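GTP cyclohydrolase 1 type 2 homolog (Staphylococcus aureus subsp. aureus, PDB 3LNL) is of unknown function but belongs to the NIF3 family, binds zinc at a dinuclear centre and assembles into a toroid-shaped hexamer capped by PII-like domains. Local coordinates at residues Ser269-Gly274 / Leu325-His330; Ala284-Ser289 / Asp303-Gly308. The protein carries 2 engineered substitutions. All blocks are in the same frame, centred on the assembly; numbering follows the deposited sequence.

Interaction 1 (Ser269-Gly274 / Leu325-His330); sequences SVRFVG and LIDINH. With ZN (zinc ion), chain F.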
loop_
_atom_site.group_PDB
_atom_site.type_symbol
_atom_site.label_atom_id
_atom_site.label_comp_id
_atom_site.label_asym_id
_atom_site.label_seq_id
_atom_site.Cartn_x
_atom_site.Cartn_y
_atom_site.Cartn_z
ATOM N N SER B 269 21.257 6.096 -35.328
ATOM C CA SER B 269 21.481 4.683 -35.051
ATOM C C SER B 269 20.132 4.080 -34.688
ATOM O O SER B 269 19.377 4.672 -33.954
ATOM C CB SER B 269 22.428 4.520 -33.860
ATOM O OG SER B 269 22.525 3.181 -33.431
ATOM N N VAL B 270 19.848 2.888 -35.238
ATOM C CA VAL B 270 18.692 2.097 -34.871
ATOM C C VAL B 270 19.163 0.698 -34.475
ATOM O O VAL B 270 20.196 0.243 -34.962
ATOM C CB VAL B 270 17.695 2.091 -36.066
ATOM C CG1 VAL B 270 16.692 0.989 -35.970
ATOM C CG2 VAL B 270 17.017 3.518 -36.153
ATOM N N ARG B 271 18.434 0.058 -33.561
ATOM C CA ARG B 271 18.680 -1.337 -33.220
ATOM C C ARG B 271 17.377 -2.128 -33.177
ATOM O O ARG B 271 16.284 -1.598 -32.831
ATOM C CB ARG B 271 19.448 -1.452 -31.880
ATOM C CG ARG B 271 18.792 -0.780 -30.722
ATOM C CD ARG B 271 19.748 -0.560 -29.547
ATOM N NE ARG B 271 19.091 0.192 -28.463
ATOM C CZ ARG B 271 19.693 0.588 -27.344
ATOM N NH1 ARG B 271 20.979 0.330 -27.141
ATOM N NH2 ARG B 271 18.999 1.218 -26.392
ATOM N N PHE B 272 17.471 -3.401 -33.560
ATOM C CA PHE B 272 16.314 -4.222 -33.613
ATOM C C PHE B 272 16.561 -5.540 -32.943
ATOM O O PHE B 272 17.690 -5.922 -32.696
ATOM C CB PHE B 272 15.783 -4.370 -35.036
ATOM C CG PHE B 272 16.681 -5.115 -35.975
ATOM C CD1 PHE B 272 16.600 -6.489 -36.093
ATOM C CD2 PHE B 272 17.544 -4.430 -36.812
ATOM C CE1 PHE B 272 17.428 -7.158 -36.983
ATOM C CE2 PHE B 272 18.327 -5.097 -37.727
ATOM C CZ PHE B 272 18.279 -6.459 -37.792
ATOM N N VAL B 273 15.468 -6.171 -32.567
ATOM C CA VAL B 273 15.500 -7.461 -31.922
ATOM C C VAL B 273 14.636 -8.385 -32.729
ATOM O O VAL B 273 13.449 -8.105 -32.934
ATOM C CB VAL B 273 14.950 -7.384 -30.456
ATOM C CG1 VAL B 273 14.969 -8.783 -29.762
ATOM C CG2 VAL B 273 15.737 -6.362 -29.638
ATOM N N GLY B 274 15.219 -9.498 -33.165
ATOM C CA GLY B 274 14.507 -10.519 -33.975
ATOM C C GLY B 274 15.377 -10.933 -35.158
ATOM O O GLY B 274 16.406 -10.301 -35.429
ATOM N N LEU B 325 11.278 -6.379 -31.996
ATOM C CA LEU B 325 11.310 -4.982 -31.554
ATOM C C LEU B 325 12.200 -4.160 -32.466
ATOM O O LEU B 325 13.134 -4.698 -33.049
ATOM C CB LEU B 325 11.871 -4.863 -30.149
ATOM C CG LEU B 325 11.216 -5.640 -29.030
ATOM C CD1 LEU B 325 12.113 -5.497 -27.751
ATOM C CD2 LEU B 325 9.790 -5.216 -28.773
ATOM N N ILE B 326 11.858 -2.882 -32.599
ATOM C CA ILE B 326 12.761 -1.860 -33.105
ATOM C C ILE B 326 12.787 -0.686 -32.119
ATOM O O ILE B 326 11.757 -0.105 -31.756
ATOM C CB ILE B 326 12.414 -1.327 -34.545
ATOM C CG1 ILE B 326 12.326 -2.468 -35.550
ATOM C CG2 ILE B 326 13.487 -0.322 -34.994
ATOM C CD1 ILE B 326 11.712 -2.145 -36.875
ATOM N N ASP B 327 13.998 -0.333 -31.702
ATOM C CA ASP B 327 14.277 0.888 -30.970
ATOM C C ASP B 327 14.617 1.994 -31.942
ATOM O O ASP B 327 15.718 2.049 -32.476
ATOM C CB ASP B 327 15.424 0.651 -29.991
ATOM C CG ASP B 327 15.585 1.748 -28.942
ATOM O OD1 ASP B 327 15.024 2.854 -29.113
ATOM O OD2 ASP B 327 16.298 1.484 -27.939
ATOM N N ILE B 328 13.674 2.914 -32.138
ATOM C CA ILE B 328 13.915 4.095 -32.973
ATOM C C ILE B 328 14.414 5.304 -32.146
ATOM O O ILE B 328 14.615 6.422 -32.694
ATOM C CB ILE B 328 12.682 4.527 -33.748
ATOM C CG1 ILE B 328 11.485 4.767 -32.827
ATOM C CG2 ILE B 328 12.393 3.527 -34.847
ATOM C CD1 ILE B 328 10.268 5.501 -33.551
ATOM N N ASN B 329 14.617 5.049 -30.849
ATOM C CA ASN B 329 14.990 6.042 -29.844
ATOM C C ASN B 329 13.792 6.870 -29.406
ATOM O O ASN B 329 12.819 7.070 -30.163
ATOM C CB ASN B 329 16.186 6.891 -30.310
ATOM C CG ASN B 329 17.393 6.024 -30.717
ATOM O OD1 ASN B 329 17.722 5.054 -30.025
ATOM N ND2 ASN B 329 17.968 6.303 -31.893
ATOM N N HIS B 330 13.789 7.239 -28.140
ATOM C CA HIS B 330 12.733 8.046 -27.571
ATOM C C HIS B 330 12.719 9.384 -28.306
ATOM O O HIS B 330 11.627 9.937 -28.569
ATOM C CB HIS B 330 13.073 8.245 -26.106
ATOM C CG HIS B 330 12.002 8.839 -25.244
ATOM N ND1 HIS B 330 11.781 8.386 -23.952
ATOM C CD2 HIS B 330 11.134 9.854 -25.448
ATOM C CE1 HIS B 330 10.837 9.133 -23.389
ATOM N NE2 HIS B 330 10.359 9.966 -24.303
HETATM ZN ZN ZN F . 8.256 10.942 -24.348
HETATM O O HOH W 1 8.435 10.975 -22.113
HETATM O O HOH W 2 7.603 8.853 -23.946
HETATM O O HOH W 3 6.123 11.194 -24.086
#
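Ser269 meets Asn329 just beyond the end of a short antiparallel ladder: the Asn329 side-chain amide reaches back across the gap and its ND2 donates to Ser269 O at 3.0 Å, with the acceptor tilted 22° from the amide plane. Val270 follows, a compact branched residue whose CG1 presses on Ile326 CG2 at 3.6 Å. Arg271 pairs with Asp327. Its backbone O takes the N-H of Asp327, while its side chain rises between the backbone N and the carbonyl carbon (chi1 56°) and then runs extended alongside Asp327, bringing the guanidinium side-on. Arg271 NE and NH2, each 3.1 Å from it, both grip the single atom Asp327 OD2, which lies close to the guanidinium plane although the two flat groups are turned 46° apart. Phe272 sends its ring away and leaves its CB beside Ile326 CG1. Val273 closes the ladder with Leu325: Val273 N to Leu325 O is 2.8 Å and nearly straight, the return bond from Leu325 N to Val273 O is 2.9 Å, and the two side chains lie alongside each other. The other carboxylate oxygen, Asp327 OD1, accepts from Asn329 N in an Asx turn just before His330, which binds zinc through NE2. Arg271 NH1 bonds Tyr369 OH of the second subunit, and Arg271 and Phe272 continue the sheet into that chain. A buried aspartate thus has both oxygens engaged; the two bonds from Arg271 and the one from Ile310 N to OD2 would probably favour the ionised carboxylate, and the same salt bridge ties the subunit interface to the turn that leads into the metal site.

Interaction 2 (Ala284-Ser289 / Asp303-Gly308); sequences AIIGGS and DVFVTG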
loop_
_atom_site.group_PDB
_atom_site.type_symbol
_atom_site.label_atom_id
_atom_site.label_comp_id
_atom_site.label_asym_id
_atom_site.label_seq_id
_atom_site.Cartn_x
_atom_site.Cartn_y
_atom_site.Cartn_z
ATOM N N ALA B 284 3.173 -2.203 -34.753
ATOM C CA ALA B 284 2.620 -1.433 -33.640
ATOM C C ALA B 284 3.677 -0.386 -33.267
ATOM O O ALA B 284 4.869 -0.718 -33.209
ATOM C CB ALA B 284 2.332 -2.351 -32.460
ATOM N N ILE B 285 3.241 0.827 -32.980
ATOM C CA ILE B 285 4.140 1.950 -32.657
ATOM C C ILE B 285 3.683 2.672 -31.410
ATOM O O ILE B 285 2.546 3.112 -31.325
ATOM C CB ILE B 285 4.187 2.996 -33.768
ATOM C CG1 ILE B 285 4.680 2.410 -35.091
ATOM C CG2 ILE B 285 5.130 4.157 -33.371
ATOM C CD1 ILE B 285 4.227 3.248 -36.312
ATOM N N ILE B 286 4.570 2.736 -30.416
ATOM C CA ILE B 286 4.405 3.624 -29.270
ATOM C C ILE B 286 5.678 4.460 -29.141
ATOM O O ILE B 286 6.733 4.007 -28.700
ATOM C CB ILE B 286 4.056 2.926 -27.947
ATOM C CG1 ILE B 286 2.755 2.161 -28.085
ATOM C CG2 ILE B 286 3.935 3.997 -26.802
ATOM C CD1 ILE B 286 2.364 1.353 -26.895
ATOM N N GLY B 287 5.594 5.703 -29.580
ATOM C CA GLY B 287 6.777 6.549 -29.514
ATOM C C GLY B 287 7.094 6.889 -28.096
ATOM O O GLY B 287 6.208 6.969 -27.288
ATOM N N GLY B 288 8.375 7.100 -27.809
ATOM C CA GLY B 288 8.820 7.436 -26.467
ATOM C C GLY B 288 9.431 6.220 -25.786
ATOM O O GLY B 288 10.524 5.758 -26.176
ATOM N N SER B 289 8.774 5.767 -24.755
ATOM C CA SER B 289 9.228 4.613 -23.972
ATOM C C SER B 289 8.012 3.714 -23.768
ATOM O O SER B 289 7.297 3.866 -22.768
ATOM C CB SER B 289 9.765 5.032 -22.609
ATOM O OG SER B 289 10.259 3.861 -21.908
ATOM N N ASP B 303 3.501 -7.683 -36.058
ATOM C CA ASP B 303 4.742 -8.419 -36.367
ATOM C C ASP B 303 5.992 -7.834 -35.713
ATOM O O ASP B 303 7.010 -8.541 -35.579
ATOM C CB ASP B 303 4.972 -8.479 -37.892
ATOM C CG ASP B 303 3.806 -9.157 -38.632
ATOM O OD1 ASP B 303 3.257 -10.147 -38.099
ATOM O OD2 ASP B 303 3.430 -8.658 -39.724
ATOM N N VAL B 304 5.919 -6.550 -35.320
ATOM C CA VAL B 304 7.023 -5.849 -34.679
ATOM C C VAL B 304 6.432 -4.684 -33.886
ATOM O O VAL B 304 5.370 -4.121 -34.246
ATOM C CB VAL B 304 8.096 -5.350 -35.739
ATOM C CG1 VAL B 304 7.454 -4.369 -36.778
ATOM C CG2 VAL B 304 9.325 -4.714 -35.057
ATOM N N PHE B 305 7.072 -4.424 -32.758
ATOM C CA PHE B 305 6.745 -3.376 -31.871
ATOM C C PHE B 305 7.846 -2.336 -31.945
ATOM O O PHE B 305 8.991 -2.633 -31.668
ATOM C CB PHE B 305 6.600 -3.885 -30.463
ATOM C CG PHE B 305 6.144 -2.838 -29.479
ATOM C CD1 PHE B 305 4.859 -2.303 -29.554
ATOM C CD2 PHE B 305 7.021 -2.343 -28.497
ATOM C CE1 PHE B 305 4.425 -1.359 -28.643
ATOM C CE2 PHE B 305 6.608 -1.370 -27.599
ATOM C CZ PHE B 305 5.308 -0.867 -27.666
ATOM N N VAL B 306 7.479 -1.117 -32.333
ATOM C CA VAL B 306 8.417 -0.018 -32.526
ATOM C C VAL B 306 8.274 0.982 -31.408
ATOM O O VAL B 306 7.149 1.485 -31.124
ATOM C CB VAL B 306 8.160 0.719 -33.863
ATOM C CG1 VAL B 306 9.126 1.927 -34.018
ATOM C CG2 VAL B 306 8.278 -0.269 -35.055
ATOM N N THR B 307 9.393 1.274 -30.737
ATOM C CA THR B 307 9.378 2.198 -29.608
ATOM C C THR B 307 10.783 2.774 -29.376
ATOM O O THR B 307 11.670 2.606 -30.214
ATOM C CB THR B 307 8.810 1.512 -28.332
ATOM O OG1 THR B 307 8.438 2.500 -27.372
ATOM C CG2 THR B 307 9.803 0.519 -27.661
ATOM N N GLY B 308 10.974 3.449 -28.253
ATOM C CA GLY B 308 12.291 3.942 -27.828
ATOM C C GLY B 308 12.667 3.460 -26.460
ATOM O O GLY B 308 11.868 2.780 -25.802
HETATM O O HOH W 4 10.595 1.713 -23.478
#
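Ala284 and Phe305 form the first rung of a parallel pair of strands, with the small Ala284 CB 3.9 Å from CD1 at the edge of the Phe305 ring. The backbone zips up closely here: Ala284 N donates to Val304 O, Val306 N to Ala284 O at 2.8 Å, and Ile286 N to Val306 O at 3.0 Å. The Phe305 ring swings to the side opposite its backbone N (chi1 -175°), which carries it along its partner strand until CZ lies 3.8 Å from Ile286 CD1, a methyl set in the plane of the ring at its edge. Helix 294-299 packs on this side through Ala297, which touches both Ala284 and Phe305; alanines allow the helix to sit close to the aromatic ring. On the other face Ile285 CG1 lies alongside Val306 CB, and helix 112-119 covers Ile285. Past Ile286 the regular ladder ends and a side chain takes part in the pairing: Thr307 OG1 donates to Ile286 O at 2.6 Å, nearly along the carbonyl direction, and also receives Gly290 N. Gly288, at backbone angles that suit only glycine, turns the chain, its O still close to Gly308 CA. Looser is the exposed Ser289, which meets Gly308 through a water, 2.7 Å from Ser289 OG and 2.9 Å from Gly308 O. Ser289 N also binds a molecule probably from the crystallisation liquor. Strand 279-285, helix 294-299 and strand 304-307 make up a beta-alpha-beta crossover, whose glycine-rich loop after the first strand borders the metal site, at the C-terminal ends of its parallel strands.

Overall arrangement
Interactions 1 and 2 are neighbouring parts of one sheet, joined where strands 304-307 and 325-327 run side by side: Thr307 N and O probably bond Ile326 O and Ile328 N. Both are largely buried, but they differ in place and chemistry. Interaction 1 is antiparallel, adds a buried salt bridge to its backbone ladder, and stands at a subunit interface across which the sheet continues; interaction 2 is parallel, lies within the chain with no other protein chain touching it, and its side chains are mainly apolar up to Thr307, over a backbone hydrogen-bond ladder. Their ends converge on the zinc centre, where His330 CD2 of interaction 1 packs against Gly288 CA of interaction 2.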